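PDB 5V9X: ATP-dependent DNA helicase from Mycobacterium smegmatis, which unwinds RNA:DNA hybrids as a 3'-to-5' helicase, probably using ATP hydrolysis to move along a single-stranded DNA tracking strand. Local coordinates for residues A[141-146]-A[171-176]; A[177-182]-A[472-477]; A[108-113]-A[162-167]; A[205-210]-A[465-470]. One frame throughout, in Å; residues are numbered along the deposited sequence.

Interaction 1 (A[141-146]-A[171-176]); sequences GVRSGD and FLMLTS. With nucleotides of chain B.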
# COMPACT_ATOMS: atom_id res chain seq x y z
N GLY A 141 -20.76 -16.03 5.38
CA GLY A 141 -21.11 -15.24 4.22
C GLY A 141 -20.01 -14.26 3.87
O GLY A 141 -19.20 -13.87 4.71
N VAL A 142 -19.99 -13.88 2.59
CA VAL A 142 -19.05 -12.90 2.07
C VAL A 142 -19.84 -11.74 1.48
O VAL A 142 -20.70 -11.96 0.62
CB VAL A 142 -18.10 -13.50 1.02
CG1 VAL A 142 -17.24 -12.41 0.40
CG2 VAL A 142 -17.23 -14.56 1.65
N ARG A 143 -19.55 -10.53 1.94
CA ARG A 143 -20.14 -9.31 1.39
C ARG A 143 -19.02 -8.43 0.86
O ARG A 143 -18.24 -7.87 1.63
CB ARG A 143 -20.96 -8.58 2.44
CG ARG A 143 -21.34 -7.16 2.05
CD ARG A 143 -22.16 -7.12 0.77
NE ARG A 143 -22.33 -5.75 0.29
CZ ARG A 143 -23.21 -4.89 0.79
NH1 ARG A 143 -24.00 -5.25 1.79
NH2 ARG A 143 -23.29 -3.66 0.30
N SER A 144 -18.94 -8.32 -0.47
CA SER A 144 -18.00 -7.42 -1.12
C SER A 144 -18.74 -6.75 -2.27
O SER A 144 -19.95 -6.90 -2.43
CB SER A 144 -16.76 -8.18 -1.61
OG SER A 144 -17.06 -8.97 -2.75
N GLY A 145 -18.00 -6.00 -3.09
CA GLY A 145 -18.59 -5.38 -4.26
C GLY A 145 -19.10 -6.37 -5.29
O GLY A 145 -19.96 -6.02 -6.10
N ASP A 146 -18.59 -7.60 -5.27
CA ASP A 146 -19.00 -8.61 -6.23
C ASP A 146 -20.33 -9.26 -5.88
O ASP A 146 -20.87 -10.02 -6.69
CB ASP A 146 -17.93 -9.69 -6.35
CG ASP A 146 -16.63 -9.15 -6.91
OD1 ASP A 146 -16.68 -8.26 -7.78
OD2 ASP A 146 -15.56 -9.62 -6.47
N PHE A 171 -18.31 -0.24 5.72
CA PHE A 171 -18.82 1.13 5.75
C PHE A 171 -20.23 1.20 5.16
O PHE A 171 -21.10 1.89 5.69
CB PHE A 171 -17.86 2.04 4.99
CG PHE A 171 -18.25 3.49 4.98
CD1 PHE A 171 -18.04 4.28 6.10
CD2 PHE A 171 -18.78 4.06 3.84
CE1 PHE A 171 -18.38 5.62 6.08
CE2 PHE A 171 -19.12 5.40 3.82
CZ PHE A 171 -18.92 6.18 4.93
N LEU A 172 -20.47 0.46 4.07
CA LEU A 172 -21.77 0.50 3.42
C LEU A 172 -22.85 -0.11 4.30
O LEU A 172 -23.95 0.45 4.42
CB LEU A 172 -21.71 -0.22 2.07
CG LEU A 172 -20.69 0.33 1.08
CD1 LEU A 172 -20.67 -0.48 -0.21
CD2 LEU A 172 -20.97 1.79 0.78
N MET A 173 -22.56 -1.24 4.94
CA MET A 173 -23.55 -1.88 5.80
C MET A 173 -23.87 -1.01 7.01
O MET A 173 -25.02 -0.94 7.45
CB MET A 173 -23.06 -3.25 6.24
CG MET A 173 -22.77 -4.19 5.08
SD MET A 173 -22.34 -5.84 5.66
CE MET A 173 -23.85 -6.30 6.50
N LEU A 174 -22.86 -0.33 7.56
CA LEU A 174 -23.08 0.56 8.69
C LEU A 174 -23.86 1.81 8.29
O LEU A 174 -24.39 2.51 9.16
CB LEU A 174 -21.75 0.96 9.31
CG LEU A 174 -20.99 -0.17 10.00
CD1 LEU A 174 -19.55 0.23 10.26
CD2 LEU A 174 -21.68 -0.55 11.30
N THR A 175 -23.94 2.11 6.99
CA THR A 175 -24.65 3.28 6.48
C THR A 175 -25.90 2.85 5.73
O THR A 175 -26.27 3.42 4.70
CB THR A 175 -23.72 4.12 5.60
OG1 THR A 175 -22.43 4.18 6.21
CG2 THR A 175 -24.25 5.54 5.45
N SER A 176 -26.58 1.82 6.24
CA SER A 176 -27.80 1.31 5.63
C SER A 176 -28.51 0.46 6.67
O SER A 176 -28.03 0.29 7.80
CB SER A 176 -27.50 0.52 4.36
OG SER A 176 -26.60 -0.54 4.62
P DG B 12 -25.33 -1.11 -0.62
OP1 DG B 12 -24.63 -1.56 0.61
OP2 DG B 12 -25.66 -2.09 -1.68
O5' DG B 12 -26.68 -0.39 -0.17
C5' DG B 12 -26.60 0.84 0.52
C4' DG B 12 -27.89 1.61 0.35
O4' DG B 12 -28.08 1.92 -1.04
C3' DG B 12 -29.14 0.87 0.82
O3' DG B 12 -29.83 1.66 1.75
C2' DG B 12 -29.95 0.64 -0.46
C1' DG B 12 -29.42 1.71 -1.40
N9 DG B 12 -29.44 1.31 -2.81
C8 DG B 12 -29.12 0.08 -3.32
N7 DG B 12 -29.23 0.01 -4.62
C5 DG B 12 -29.63 1.29 -4.99
C6 DG B 12 -29.91 1.81 -6.28
O6 DG B 12 -29.84 1.24 -7.37
N1 DG B 12 -30.29 3.15 -6.21
C2 DG B 12 -30.40 3.88 -5.05
N2 DG B 12 -30.79 5.16 -5.19
N3 DG B 12 -30.14 3.40 -3.84
C4 DG B 12 -29.77 2.10 -3.89
P DC B 10 -15.45 -3.72 -2.13
OP1 DC B 10 -16.10 -3.85 -0.80
OP2 DC B 10 -15.34 -4.89 -3.02
O5' DC B 10 -16.21 -2.59 -2.96
C5' DC B 10 -16.64 -1.41 -2.32
C4' DC B 10 -17.27 -0.47 -3.32
O4' DC B 10 -16.23 0.17 -4.10
C3' DC B 10 -18.20 -1.14 -4.34
O3' DC B 10 -19.47 -0.53 -4.30
C2' DC B 10 -17.52 -0.92 -5.69
C1' DC B 10 -16.69 0.33 -5.41
N1 DC B 10 -15.53 0.48 -6.32
C2 DC B 10 -15.22 1.74 -6.84
O2 DC B 10 -15.93 2.71 -6.52
N3 DC B 10 -14.16 1.87 -7.68
C4 DC B 10 -13.43 0.80 -7.99
N4 DC B 10 -12.39 0.97 -8.82
C5 DC B 10 -13.73 -0.50 -7.47
C6 DC B 10 -14.77 -0.61 -6.65
P DA B 13 -31.01 1.02 2.65
OP1 DA B 13 -30.71 1.34 4.06
OP2 DA B 13 -31.22 -0.38 2.24
O5' DA B 13 -32.29 1.86 2.20
C5' DA B 13 -32.14 3.20 1.78
C4' DA B 13 -33.32 3.64 0.93
O4' DA B 13 -33.15 3.17 -0.43
C3' DA B 13 -34.67 3.11 1.40
O3' DA B 13 -35.67 4.10 1.19
C2' DA B 13 -34.89 1.90 0.51
C1' DA B 13 -34.25 2.36 -0.79
N9 DA B 13 -33.76 1.27 -1.62
C8 DA B 13 -33.50 -0.01 -1.22
N7 DA B 13 -33.06 -0.79 -2.18
C5 DA B 13 -33.04 0.04 -3.29
C6 DA B 13 -32.67 -0.18 -4.63
N6 DA B 13 -32.23 -1.36 -5.09
N1 DA B 13 -32.76 0.86 -5.48
C2 DA B 13 -33.20 2.04 -5.02
N3 DA B 13 -33.57 2.37 -3.78
C4 DA B 13 -33.47 1.31 -2.96

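Interaction 2 (A[177-182]-A[472-477]); sequences AARETL and AALEPV. With nucleotides of chain B.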
# COMPACT_ATOMS: atom_id res chain seq x y z
N ALA A 177 -29.66 -0.08 6.28
CA ALA A 177 -30.42 -0.96 7.17
C ALA A 177 -29.72 -2.28 7.44
O ALA A 177 -30.16 -3.02 8.33
CB ALA A 177 -31.81 -1.22 6.58
N ALA A 178 -28.63 -2.58 6.72
CA ALA A 178 -27.90 -3.82 6.96
C ALA A 178 -27.19 -3.83 8.31
O ALA A 178 -26.85 -4.91 8.80
CB ALA A 178 -26.88 -4.03 5.84
N ARG A 179 -26.97 -2.66 8.91
CA ARG A 179 -26.28 -2.60 10.19
C ARG A 179 -27.04 -3.30 11.30
O ARG A 179 -26.44 -3.66 12.32
CB ARG A 179 -26.03 -1.15 10.59
CG ARG A 179 -27.31 -0.38 10.87
CD ARG A 179 -27.02 1.02 11.34
NE ARG A 179 -28.24 1.81 11.47
CZ ARG A 179 -28.27 3.09 11.81
NH1 ARG A 179 -27.13 3.73 12.07
NH2 ARG A 179 -29.42 3.73 11.91
N GLU A 180 -28.35 -3.50 11.14
CA GLU A 180 -29.13 -4.18 12.17
C GLU A 180 -28.70 -5.63 12.35
O GLU A 180 -28.98 -6.22 13.40
CB GLU A 180 -30.62 -4.11 11.82
CG GLU A 180 -31.53 -3.96 13.03
CD GLU A 180 -31.61 -2.53 13.53
OE1 GLU A 180 -31.66 -1.61 12.68
OE2 GLU A 180 -31.62 -2.32 14.76
N THR A 181 -28.04 -6.22 11.35
CA THR A 181 -27.50 -7.56 11.50
C THR A 181 -26.18 -7.59 12.26
O THR A 181 -25.73 -8.67 12.64
CB THR A 181 -27.31 -8.22 10.13
OG1 THR A 181 -26.32 -7.49 9.39
CG2 THR A 181 -28.62 -8.23 9.35
N LEU A 182 -25.56 -6.43 12.49
CA LEU A 182 -24.27 -6.36 13.16
C LEU A 182 -24.40 -6.02 14.64
O LEU A 182 -23.37 -5.83 15.30
CB LEU A 182 -23.38 -5.33 12.47
CG LEU A 182 -23.13 -5.54 10.98
CD1 LEU A 182 -22.31 -4.40 10.39
CD2 LEU A 182 -22.44 -6.88 10.74
N ALA A 472 -24.74 10.21 10.25
CA ALA A 472 -25.97 10.97 10.39
C ALA A 472 -26.88 10.86 9.17
O ALA A 472 -27.83 11.64 9.05
CB ALA A 472 -25.66 12.44 10.68
N ALA A 473 -26.60 9.92 8.27
CA ALA A 473 -27.42 9.80 7.06
C ALA A 473 -28.74 9.10 7.33
O ALA A 473 -29.72 9.33 6.61
CB ALA A 473 -26.64 9.04 5.98
N LEU A 474 -28.80 8.26 8.36
CA LEU A 474 -30.01 7.52 8.69
C LEU A 474 -30.74 8.07 9.91
O LEU A 474 -31.96 7.91 10.01
CB LEU A 474 -29.68 6.05 8.93
CG LEU A 474 -28.83 5.37 7.85
CD1 LEU A 474 -28.08 4.18 8.43
CD2 LEU A 474 -29.70 4.94 6.68
N GLU A 475 -30.02 8.70 10.84
CA GLU A 475 -30.59 9.18 12.10
C GLU A 475 -29.97 10.52 12.46
O GLU A 475 -28.95 10.91 11.88
CB GLU A 475 -30.36 8.16 13.21
CG GLU A 475 -30.71 6.72 12.85
CD GLU A 475 -31.07 5.88 14.05
OE1 GLU A 475 -30.36 5.96 15.07
OE2 GLU A 475 -32.08 5.15 13.97
N PRO A 476 -30.54 11.26 13.41
CA PRO A 476 -29.85 12.44 13.94
C PRO A 476 -28.86 12.03 15.03
O PRO A 476 -29.20 11.24 15.92
CB PRO A 476 -30.99 13.29 14.51
CG PRO A 476 -32.01 12.29 14.92
CD PRO A 476 -31.92 11.15 13.93
N VAL A 477 -27.65 12.56 14.95
CA VAL A 477 -26.57 12.15 15.85
C VAL A 477 -26.23 13.30 16.78
O VAL A 477 -26.34 14.48 16.42
CB VAL A 477 -25.33 11.67 15.06
CG1 VAL A 477 -24.52 12.86 14.53
CG2 VAL A 477 -24.47 10.76 15.91
P DA B 13 -31.01 1.02 2.65
OP1 DA B 13 -30.71 1.34 4.06
OP2 DA B 13 -31.22 -0.38 2.24
O5' DA B 13 -32.29 1.86 2.20
C5' DA B 13 -32.14 3.20 1.78
C4' DA B 13 -33.32 3.64 0.93
O4' DA B 13 -33.15 3.17 -0.43
C3' DA B 13 -34.67 3.11 1.40
O3' DA B 13 -35.67 4.10 1.19
C2' DA B 13 -34.89 1.90 0.51
C1' DA B 13 -34.25 2.36 -0.79
N9 DA B 13 -33.76 1.27 -1.62
C8 DA B 13 -33.50 -0.01 -1.22
N7 DA B 13 -33.06 -0.79 -2.18
C5 DA B 13 -33.04 0.04 -3.29
C6 DA B 13 -32.67 -0.18 -4.63
N6 DA B 13 -32.23 -1.36 -5.09
N1 DA B 13 -32.76 0.86 -5.48
C2 DA B 13 -33.20 2.04 -5.02
N3 DA B 13 -33.57 2.37 -3.78
C4 DA B 13 -33.47 1.31 -2.96

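Interaction 3 (A[108-113]-A[162-167]); sequences ALAVDV and VLITTP. With nucleotides of chain B.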
# COMPACT_ATOMS: atom_id res chain seq x y z
N ALA A 108 -9.89 -11.12 -2.93
CA ALA A 108 -9.43 -12.49 -3.14
C ALA A 108 -9.19 -13.21 -1.82
O ALA A 108 -9.59 -14.36 -1.64
CB ALA A 108 -8.16 -12.49 -3.99
N LEU A 109 -8.53 -12.52 -0.88
CA LEU A 109 -8.33 -13.10 0.45
C LEU A 109 -9.66 -13.38 1.14
O LEU A 109 -9.83 -14.43 1.77
CB LEU A 109 -7.47 -12.17 1.30
CG LEU A 109 -7.35 -12.54 2.78
CD1 LEU A 109 -6.86 -13.97 2.94
CD2 LEU A 109 -6.43 -11.58 3.51
N ALA A 110 -10.62 -12.45 1.02
CA ALA A 110 -11.92 -12.65 1.65
C ALA A 110 -12.59 -13.93 1.16
O ALA A 110 -13.14 -14.69 1.96
CB ALA A 110 -12.82 -11.44 1.39
N VAL A 111 -12.53 -14.18 -0.15
CA VAL A 111 -13.12 -15.39 -0.70
C VAL A 111 -12.30 -16.61 -0.30
O VAL A 111 -12.85 -17.69 -0.02
CB VAL A 111 -13.25 -15.26 -2.23
CG1 VAL A 111 -13.58 -16.60 -2.86
CG2 VAL A 111 -14.31 -14.23 -2.58
N ASP A 112 -10.97 -16.47 -0.24
CA ASP A 112 -10.13 -17.60 0.14
C ASP A 112 -10.35 -17.99 1.60
O ASP A 112 -10.28 -19.18 1.94
CB ASP A 112 -8.66 -17.29 -0.11
CG ASP A 112 -7.80 -18.54 -0.17
OD1 ASP A 112 -8.12 -19.43 -0.98
OD2 ASP A 112 -6.81 -18.62 0.58
N VAL A 113 -10.62 -17.02 2.47
CA VAL A 113 -10.92 -17.34 3.86
C VAL A 113 -12.24 -18.10 3.96
O VAL A 113 -12.36 -19.05 4.74
CB VAL A 113 -10.95 -16.06 4.72
CG1 VAL A 113 -11.43 -16.37 6.12
CG2 VAL A 113 -9.57 -15.43 4.77
N VAL A 162 -20.73 -15.87 10.58
CA VAL A 162 -19.41 -15.31 10.28
C VAL A 162 -19.56 -14.46 9.02
O VAL A 162 -19.77 -14.99 7.93
CB VAL A 162 -18.35 -16.40 10.08
CG1 VAL A 162 -17.01 -15.78 9.72
CG2 VAL A 162 -18.24 -17.27 11.33
N LEU A 163 -19.44 -13.15 9.17
CA LEU A 163 -19.49 -12.23 8.04
C LEU A 163 -18.07 -11.87 7.63
O LEU A 163 -17.29 -11.37 8.44
CB LEU A 163 -20.28 -10.96 8.38
CG LEU A 163 -20.45 -10.02 7.19
CD1 LEU A 163 -21.28 -10.68 6.10
CD2 LEU A 163 -21.06 -8.69 7.62
N ILE A 164 -17.75 -12.13 6.36
CA ILE A 164 -16.47 -11.77 5.76
C ILE A 164 -16.73 -10.60 4.82
O ILE A 164 -17.66 -10.66 4.00
CB ILE A 164 -15.85 -12.96 5.01
CG1 ILE A 164 -15.56 -14.11 5.98
CG2 ILE A 164 -14.59 -12.53 4.29
CD1 ILE A 164 -15.14 -15.39 5.29
N THR A 165 -15.93 -9.55 4.93
CA THR A 165 -16.18 -8.34 4.15
C THR A 165 -14.90 -7.52 4.05
O THR A 165 -13.83 -7.94 4.51
CB THR A 165 -17.32 -7.52 4.77
OG1 THR A 165 -17.57 -6.36 3.97
CG2 THR A 165 -16.97 -7.09 6.19
N THR A 166 -15.01 -6.35 3.44
CA THR A 166 -13.95 -5.38 3.28
C THR A 166 -14.22 -4.15 4.13
O THR A 166 -15.33 -3.96 4.64
CB THR A 166 -13.82 -4.97 1.80
OG1 THR A 166 -15.05 -4.37 1.36
CG2 THR A 166 -13.50 -6.18 0.94
N PRO A 167 -13.22 -3.28 4.34
CA PRO A 167 -13.49 -2.03 5.05
C PRO A 167 -14.51 -1.16 4.34
O PRO A 167 -15.40 -0.59 4.98
CB PRO A 167 -12.11 -1.35 5.12
CG PRO A 167 -11.14 -2.47 4.99
CD PRO A 167 -11.78 -3.45 4.06
P DC B 10 -15.45 -3.72 -2.13
OP1 DC B 10 -16.10 -3.85 -0.80
OP2 DC B 10 -15.34 -4.89 -3.02
O5' DC B 10 -16.21 -2.59 -2.96
C5' DC B 10 -16.64 -1.41 -2.32
C4' DC B 10 -17.27 -0.47 -3.32
O4' DC B 10 -16.23 0.17 -4.10
C3' DC B 10 -18.20 -1.14 -4.34
O3' DC B 10 -19.47 -0.53 -4.30
C2' DC B 10 -17.52 -0.92 -5.69
C1' DC B 10 -16.69 0.33 -5.41
N1 DC B 10 -15.53 0.48 -6.32
C2 DC B 10 -15.22 1.74 -6.84
O2 DC B 10 -15.93 2.71 -6.52
N3 DC B 10 -14.16 1.87 -7.68
C4 DC B 10 -13.43 0.80 -7.99
N4 DC B 10 -12.39 0.97 -8.82
C5 DC B 10 -13.73 -0.50 -7.47
C6 DC B 10 -14.77 -0.61 -6.65

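Interaction 4 (A[205-210]-A[465-470]); sequences LALSLE and AQHTVA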
# COMPACT_ATOMS: atom_id res chain seq x y z
N LEU A 205 -11.34 2.75 8.17
CA LEU A 205 -11.67 1.52 8.88
C LEU A 205 -11.73 1.74 10.39
O LEU A 205 -12.57 1.15 11.08
CB LEU A 205 -10.66 0.42 8.54
CG LEU A 205 -10.71 -0.88 9.34
CD1 LEU A 205 -12.11 -1.50 9.33
CD2 LEU A 205 -9.68 -1.88 8.79
N ALA A 206 -10.84 2.59 10.92
CA ALA A 206 -10.83 2.85 12.36
C ALA A 206 -12.15 3.46 12.82
O ALA A 206 -12.64 3.14 13.91
CB ALA A 206 -9.66 3.77 12.72
N LEU A 207 -12.74 4.33 12.00
CA LEU A 207 -14.01 4.95 12.38
C LEU A 207 -15.18 4.00 12.19
O LEU A 207 -16.12 4.00 13.00
CB LEU A 207 -14.22 6.24 11.58
CG LEU A 207 -13.33 7.42 11.98
CD1 LEU A 207 -13.65 8.64 11.13
CD2 LEU A 207 -13.50 7.73 13.46
N SER A 208 -15.16 3.19 11.12
CA SER A 208 -16.20 2.19 10.93
C SER A 208 -16.31 1.28 12.15
O SER A 208 -17.41 0.99 12.62
CB SER A 208 -15.92 1.36 9.68
OG SER A 208 -16.11 2.12 8.50
N LEU A 209 -15.17 0.85 12.69
CA LEU A 209 -15.18 -0.04 13.85
C LEU A 209 -15.72 0.65 15.09
O LEU A 209 -16.38 0.01 15.92
CB LEU A 209 -13.77 -0.58 14.11
CG LEU A 209 -13.19 -1.48 13.02
CD1 LEU A 209 -11.78 -1.95 13.38
CD2 LEU A 209 -14.10 -2.67 12.74
N GLU A 210 -15.46 1.95 15.25
CA GLU A 210 -16.03 2.67 16.39
C GLU A 210 -17.54 2.86 16.22
O GLU A 210 -18.29 2.79 17.20
CB GLU A 210 -15.34 4.01 16.58
CG GLU A 210 -13.92 3.92 17.15
CD GLU A 210 -13.88 3.26 18.52
OE1 GLU A 210 -12.87 2.58 18.82
OE2 GLU A 210 -14.84 3.43 19.30
N ALA A 465 -15.00 13.90 7.88
CA ALA A 465 -16.15 14.52 7.24
C ALA A 465 -17.01 13.49 6.52
O ALA A 465 -18.24 13.56 6.56
CB ALA A 465 -15.68 15.60 6.26
N GLN A 466 -16.38 12.52 5.86
CA GLN A 466 -17.13 11.49 5.15
C GLN A 466 -17.96 10.65 6.11
O GLN A 466 -19.16 10.44 5.90
CB GLN A 466 -16.19 10.61 4.33
CG GLN A 466 -16.89 9.48 3.59
CD GLN A 466 -15.94 8.65 2.75
OE1 GLN A 466 -16.03 7.42 2.74
NE2 GLN A 466 -15.04 9.31 2.04
N HIS A 467 -17.33 10.16 7.19
CA HIS A 467 -18.07 9.40 8.19
C HIS A 467 -19.17 10.25 8.83
O HIS A 467 -20.24 9.74 9.15
CB HIS A 467 -17.12 8.87 9.26
CG HIS A 467 -16.49 7.55 8.91
ND1 HIS A 467 -16.98 6.35 9.36
CD2 HIS A 467 -15.41 7.26 8.15
CE1 HIS A 467 -16.23 5.36 8.90
NE2 HIS A 467 -15.27 5.89 8.15
N THR A 468 -18.91 11.55 9.00
CA THR A 468 -19.89 12.42 9.64
C THR A 468 -21.17 12.50 8.82
O THR A 468 -22.27 12.52 9.38
CB THR A 468 -19.30 13.82 9.84
OG1 THR A 468 -18.12 13.73 10.66
CG2 THR A 468 -20.30 14.72 10.53
N VAL A 469 -21.05 12.53 7.49
CA VAL A 469 -22.24 12.45 6.65
C VAL A 469 -22.90 11.09 6.78
O VAL A 469 -24.13 10.97 6.80
CB VAL A 469 -21.88 12.77 5.18
CG1 VAL A 469 -23.12 12.65 4.29
CG2 VAL A 469 -21.28 14.16 5.07
N ALA A 470 -22.09 10.03 6.89
CA ALA A 470 -22.62 8.67 6.89
C ALA A 470 -23.25 8.30 8.22
O ALA A 470 -24.29 7.62 8.25
CB ALA A 470 -21.51 7.68 6.54

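Interaction 1 (A[141-146]-A[171-176])
Arg143 of the 141-146 segment faces Met173 near the end of helix 167-174, their CA atoms 9.3 Å apart, so side chains and a DNA phosphate span the distance. Arg143 starts out anti to its own N (chi1 167°) and bends at chi2, which carries the guanidinium past Met173; the two side chains run alongside in opposite directions. Met173 CG lies 3.7 Å from Arg143 NH1, and its SD is 4.0 Å from Arg143 CG. Leu172 adds CD1, 4.2 Å from Arg143 NH2, approaching the guanidinium obliquely. At the edge of that group, in its plane, NH2 donates to OP1 of DG12 of chain B (148° at the hydrogen). Two residues on, Gly145 N donates to OP2 of DC10 of chain B (2.9 Å), and Asp146 N donates to Ser144 OG, forming an ST turn. At the far end of the helix, Leu172 O accepts from Thr175 N and Ser176 OG, which reach it from opposite faces. Both DNA hydrogen bonds of this contact go to phosphate oxygens, consistent with a grip that does not depend on the base, as suits a helicase moving along its tracking strand; apolar Leu172 and Met173 lie alongside the arginine.

Interaction 2 (A[177-182]-A[472-477])
Arg179 reaches out from the 3-10 turn 177-181 to meet Leu474 with a face and Glu475 with an edge of its guanidinium. Its first torsion (chi1 66°) sets CG between the backbone N and the carbonyl carbon, and from there the chain runs extended to the guanidinium. Leu474, coming from the opposite direction, puts CD1 over the centre of one face of that group, 3.6 Å from Arg179 CZ. Glu475 works at the edge instead: its CG lies in the guanidinium plane, 3.4 Å from Arg179 NH2. The carboxylate plane is turned 80° from the guanidinium, so the charges do not pair side by side, and the salt bridge from Arg179 NH2 to Glu475 OE2 is long at 3.7 Å.

The contact bridges two domains. The 177-182 turn follows helix 167-174 of the first RecA-like domain, whereas 472-477 leaves helix 461-471 in the winged-helix region. Leu474 also touches Gln539 of helix 538-543, and Arg179 touches Leu215.

Within the turn, Ala178 O takes two bonds, from Thr181 N and from Thr181 OG1, the hydroxyl sitting nearly on the line of the C=O bond. At its start, Ala177 N donates to OP1 of DA13 of chain B (2.8 Å), placing this partly solvent-exposed contact next to the bound strand.

Interaction 3 (A[108-113]-A[162-167])
Ile164 sets its CG2 methyl against the backbone of a helix as well as against a side chain: it lies 3.5 Å from Ala110 O and 3.6 Å from Ala110 CB. With so small a residue at the centre, helix 107-116 comes close to strand 162-165, and the CA atoms of Ala110 and Ile164 are 6.2 Å apart. CG2 of Ile164 stands anti to the backbone N and packs on Ala110, while CG1, anti to the carbonyl carbon (chi1 -62°), carries CD1 onward to Val113 CG1 at 3.9 Å; CD1 also stays near Ala110 O. The Val113 and Ile164 side chains cross at a slant. Ala110 and Val113 are three residues apart and so share one side of the helix.

This is helix-on-sheet packing in the first RecA-like domain. Helix 107-116 follows strand 100-103, beside which strand 162-165 runs parallel, and Tyr102 touches both Val113 and Ile164. Phe80 of helix 75-88 also touches Val113; the bound nucleotide analogue is about 8 Å from the Val113 side chain, and a magnesium ion about 7 Å.

Beyond the strand, Thr166 is the N-cap of helix 167-174: its OG1 accepts from Ser169 N and donates to OP1 of DC10 of chain B, a bond whose refined length is too short to be read literally. The Thr165-Thr166-Pro167 sequence is consistent with motif Ib of superfamily 2 helicases, a known contact to the tracking strand.

Interaction 4 (A[205-210]-A[465-470])
The imidazole of His467 has Leu207 CB over one face, almost directly above its centre: the carbon is 3.4 Å from the ring centroid and only 8° off the normal, a clear CH-pi contact. Leu207 CD1 lies over the same face, 3.7 Å from His467 CD2. Phe171 turns its ring edge to the other face. At the edge, in the plane of the ring, Ser208 OG sits 3.3 Å from His467 CE1; the Ser208 hydroxyl itself bonds to His204 O in its own helix. His467 reaches across with CG anti to the carbonyl carbon (chi1 -86°), which points the ring at the 205-210 turn of helix, and Leu207 meets it at an angle. The ring of His204 makes a further edge-to-face contact with it.

The helices belong to different parts of the enzyme, helix 200-213 to the first RecA-like domain and helix 461-471 to the winged-helix region, so His467 sits in a buried interdomain seam. The backbones come closest at Leu207 and His467, with CA atoms 7.3 Å apart. Nearby, Gln466 OE1 bonds to His204 NE2, a polar tie between the same helices, while Gln466 NE2 reaches the backbone oxygens of Gly547 and Arg786.

All four contacts involve the first RecA-like domain. Interactions 1 and 3 share its parallel sheet: strands 140-143 and 162-165 are neighbours, their segments alternate along the chain, and their centres lie 11 Å apart. Helix 167-174 leads from 162-165 into 171-176 and then 177-182, so interactions 3, 1 and 2 lie along the bound strand from DC10 to DA13 of chain B, interaction 1 reaching all three nucleotides. Interactions 2 and 4, 12 Å apart, join this domain to the winged-helix region through adjoining segments 465-470 and 472-477, interaction 4 being nested inside the loop closed by interaction 2. Phe171 packs on His467 and Ala470, linking DNA-facing helix to interdomain seam.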